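Local coordinates for protein dihydrofolate reductase (Moritella profunda, PDB 3IA4) that probably reduces 7,8-dihydrofolate to tetrahydrofolate with NADPH, a key step of folate metabolism, and is seen here with NADPH and the inhibitor methotrexate bound, at residues 29-34 with 151-156. Numbering follows the deposited sequence.
With MTX (methotrexate), chain F.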
# COMPACT_ATOMS: atom_id res chain seq x y z
N LEU A 29 9.63 -5.18 3.68
CA LEU A 29 8.63 -6.07 3.03
C LEU A 29 8.05 -7.04 4.03
O LEU A 29 6.92 -7.54 3.84
CB LEU A 29 9.22 -6.92 1.88
CG LEU A 29 9.72 -6.13 0.69
CD1 LEU A 29 10.36 -7.07 -0.39
CD2 LEU A 29 8.59 -5.29 0.08
N GLN A 30 8.85 -7.36 5.05
CA GLN A 30 8.36 -8.20 6.15
C GLN A 30 7.32 -7.44 6.97
O GLN A 30 6.36 -8.03 7.46
CB GLN A 30 9.50 -8.66 7.06
CG GLN A 30 10.47 -9.58 6.33
CD GLN A 30 9.79 -10.77 5.67
OE1 GLN A 30 9.00 -11.48 6.30
NE2 GLN A 30 10.09 -10.99 4.38
N LEU A 31 7.52 -6.13 7.14
CA LEU A 31 6.49 -5.33 7.79
C LEU A 31 5.22 -5.34 6.97
O LEU A 31 4.11 -5.47 7.50
CB LEU A 31 7.01 -3.88 7.96
CG LEU A 31 6.16 -2.84 8.69
CD1 LEU A 31 7.02 -1.62 9.09
CD2 LEU A 31 4.95 -2.44 7.80
N PHE A 32 5.36 -5.16 5.66
CA PHE A 32 4.19 -5.17 4.78
C PHE A 32 3.46 -6.54 4.89
O PHE A 32 2.21 -6.65 4.97
CB PHE A 32 4.66 -4.90 3.34
CG PHE A 32 3.65 -5.21 2.28
CD1 PHE A 32 2.65 -4.28 1.95
CD2 PHE A 32 3.67 -6.43 1.62
CE1 PHE A 32 1.72 -4.56 0.99
CE2 PHE A 32 2.71 -6.73 0.68
CZ PHE A 32 1.76 -5.79 0.32
N LYS A 33 4.24 -7.58 4.84
CA LYS A 33 3.64 -8.91 4.94
C LYS A 33 2.87 -9.12 6.26
O LYS A 33 1.72 -9.60 6.24
CB LYS A 33 4.72 -9.97 4.80
CG LYS A 33 4.11 -11.39 4.73
CD LYS A 33 5.28 -12.39 4.88
CE LYS A 33 4.77 -13.82 4.85
NZ LYS A 33 4.97 -14.44 3.49
N ARG A 34 3.48 -8.77 7.40
CA ARG A 34 2.78 -8.92 8.65
C ARG A 34 1.46 -8.14 8.66
O ARG A 34 0.44 -8.57 9.27
CB ARG A 34 3.61 -8.41 9.84
CG ARG A 34 4.95 -9.06 10.07
CD ARG A 34 5.50 -8.56 11.43
NE ARG A 34 6.12 -7.23 11.40
CZ ARG A 34 7.37 -7.01 10.99
NH1 ARG A 34 8.10 -8.03 10.54
NH2 ARG A 34 7.90 -5.79 10.99
N HIS A 151 18.72 2.24 5.99
CA HIS A 151 18.06 3.47 6.39
C HIS A 151 17.20 3.21 7.59
O HIS A 151 16.59 2.16 7.68
CB HIS A 151 17.09 3.92 5.24
CG HIS A 151 17.73 3.88 3.89
ND1 HIS A 151 18.84 4.63 3.59
CD2 HIS A 151 17.43 3.19 2.76
CE1 HIS A 151 19.23 4.38 2.35
NE2 HIS A 151 18.38 3.52 1.81
N ASN A 152 17.12 4.19 8.50
CA ASN A 152 16.16 4.13 9.57
C ASN A 152 14.74 4.20 8.98
O ASN A 152 14.51 4.93 8.03
CB ASN A 152 16.33 5.36 10.44
CG ASN A 152 17.67 5.40 11.17
OD1 ASN A 152 18.20 4.38 11.50
ND2 ASN A 152 18.21 6.60 11.41
N TYR A 153 13.83 3.48 9.59
CA TYR A 153 12.40 3.62 9.20
C TYR A 153 11.51 3.39 10.38
O TYR A 153 11.98 2.95 11.44
CB TYR A 153 12.04 2.75 7.98
CG TYR A 153 12.15 1.24 8.23
CD1 TYR A 153 13.38 0.60 8.16
CD2 TYR A 153 11.03 0.50 8.55
CE1 TYR A 153 13.48 -0.80 8.42
CE2 TYR A 153 11.10 -0.89 8.77
CZ TYR A 153 12.33 -1.52 8.70
OH TYR A 153 12.39 -2.89 8.94
N ARG A 154 10.24 3.76 10.25
CA ARG A 154 9.37 3.61 11.41
C ARG A 154 7.97 3.38 10.87
O ARG A 154 7.65 3.73 9.73
CB ARG A 154 9.41 4.83 12.35
CG ARG A 154 8.77 6.03 11.72
CD ARG A 154 9.00 7.30 12.58
NE ARG A 154 8.47 8.47 11.86
CZ ARG A 154 9.17 9.18 10.97
NH1 ARG A 154 8.60 10.23 10.36
NH2 ARG A 154 10.44 8.83 10.66
N PHE A 155 7.18 2.71 11.68
CA PHE A 155 5.76 2.46 11.36
C PHE A 155 4.81 3.33 12.16
O PHE A 155 5.00 3.54 13.34
CB PHE A 155 5.49 1.00 11.69
CG PHE A 155 4.08 0.63 11.47
CD1 PHE A 155 3.57 0.65 10.16
CD2 PHE A 155 3.21 0.35 12.53
CE1 PHE A 155 2.23 0.36 9.92
CE2 PHE A 155 1.85 0.04 12.29
CZ PHE A 155 1.37 0.06 10.99
N SER A 156 3.76 3.85 11.50
CA SER A 156 2.76 4.65 12.19
C SER A 156 1.41 4.24 11.65
O SER A 156 1.17 4.38 10.44
CB SER A 156 3.06 6.14 11.89
OG SER A 156 2.06 7.01 12.35
N1 MTX F . 5.56 -1.47 1.88
C2 MTX F . 4.51 -0.90 2.50
NA2 MTX F . 4.71 -0.48 3.77
N3 MTX F . 3.31 -0.76 1.88
C4 MTX F . 3.12 -1.21 0.60
NA4 MTX F . 1.96 -1.02 0.03
C4A MTX F . 4.16 -1.82 -0.03
N5 MTX F . 3.97 -2.33 -1.30
C6 MTX F . 5.03 -2.93 -1.93
C7 MTX F . 6.27 -3.10 -1.33
N8 MTX F . 6.45 -2.61 -0.02
C8A MTX F . 5.38 -1.97 0.60
C9 MTX F . 4.78 -3.44 -3.34
N10 MTX F . 5.84 -4.32 -3.84
CM MTX F . 6.64 -3.81 -4.98
C11 MTX F . 6.50 -8.15 -2.24
C12 MTX F . 7.31 -7.67 -3.27
C13 MTX F . 7.09 -6.42 -3.81
C14 MTX F . 6.07 -5.62 -3.30
C15 MTX F . 5.29 -6.12 -2.25
C16 MTX F . 5.43 -7.39 -1.77
C MTX F . 6.72 -9.45 -1.59
O MTX F . 7.35 -10.49 -2.25
N MTX F . 6.33 -9.53 -0.32
CA MTX F . 6.32 -10.75 0.44
CT MTX F . 4.96 -10.93 1.07
O1 MTX F . 4.27 -9.91 1.36
O2 MTX F . 4.55 -12.09 1.33
CB MTX F . 7.35 -10.72 1.58
CG MTX F . 8.77 -10.59 1.05
CD MTX F . 9.27 -11.81 0.27
OE1 MTX F . 10.45 -11.84 -0.19
OE2 MTX F . 8.54 -12.80 0.07
O HOH W 1 10.37 -4.38 9.55
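Leu31 pushes its branched end between Tyr153 and Phe155, packing helix 26-36 of the dihydrofolate reductase fold against strand 153-160 of the central mixed sheet. Its CG lies anti to the backbone N (chi1 -177°), which carries both methyls toward the strand. Leu31 CD1 sits 4.0 Å from Phe155 CB. The same methyl meets the Tyr153 ring at its edge, near the ring plane, 4.2 Å from Tyr153 CE2. Leu31 CD2 approaches the Phe155 ring obliquely, 4.1 Å from Phe155 CD1. The tyrosine and leucine side chains run past each other in opposite directions, and the ring of Tyr143 in strand 135-143 meets the Tyr153 ring almost parallel to it.

The helix turns other side chains to methotrexate. The Phe32 ring is tilted against the pteridine, with N5 over one face, while Phe32 CD1, at the rim, comes within 3.4 Å of methotrexate C4; Leu29 CD2 packs on N8. An alanine in place of Phe32 would probably open a gap beside the pteridine and leave N5 without the ring face over it. Lys33 runs beside the alpha-carboxylate of the glutamate part, bending only at its last torsion, and its NZ donates a hydrogen bond to methotrexate O2.

At the polar margin a single water bridges helix and strand: it accepts from Arg34 NH2 at 3.2 Å and lies in the plane of the Tyr153 ring, 2.6 Å from Tyr153 OH.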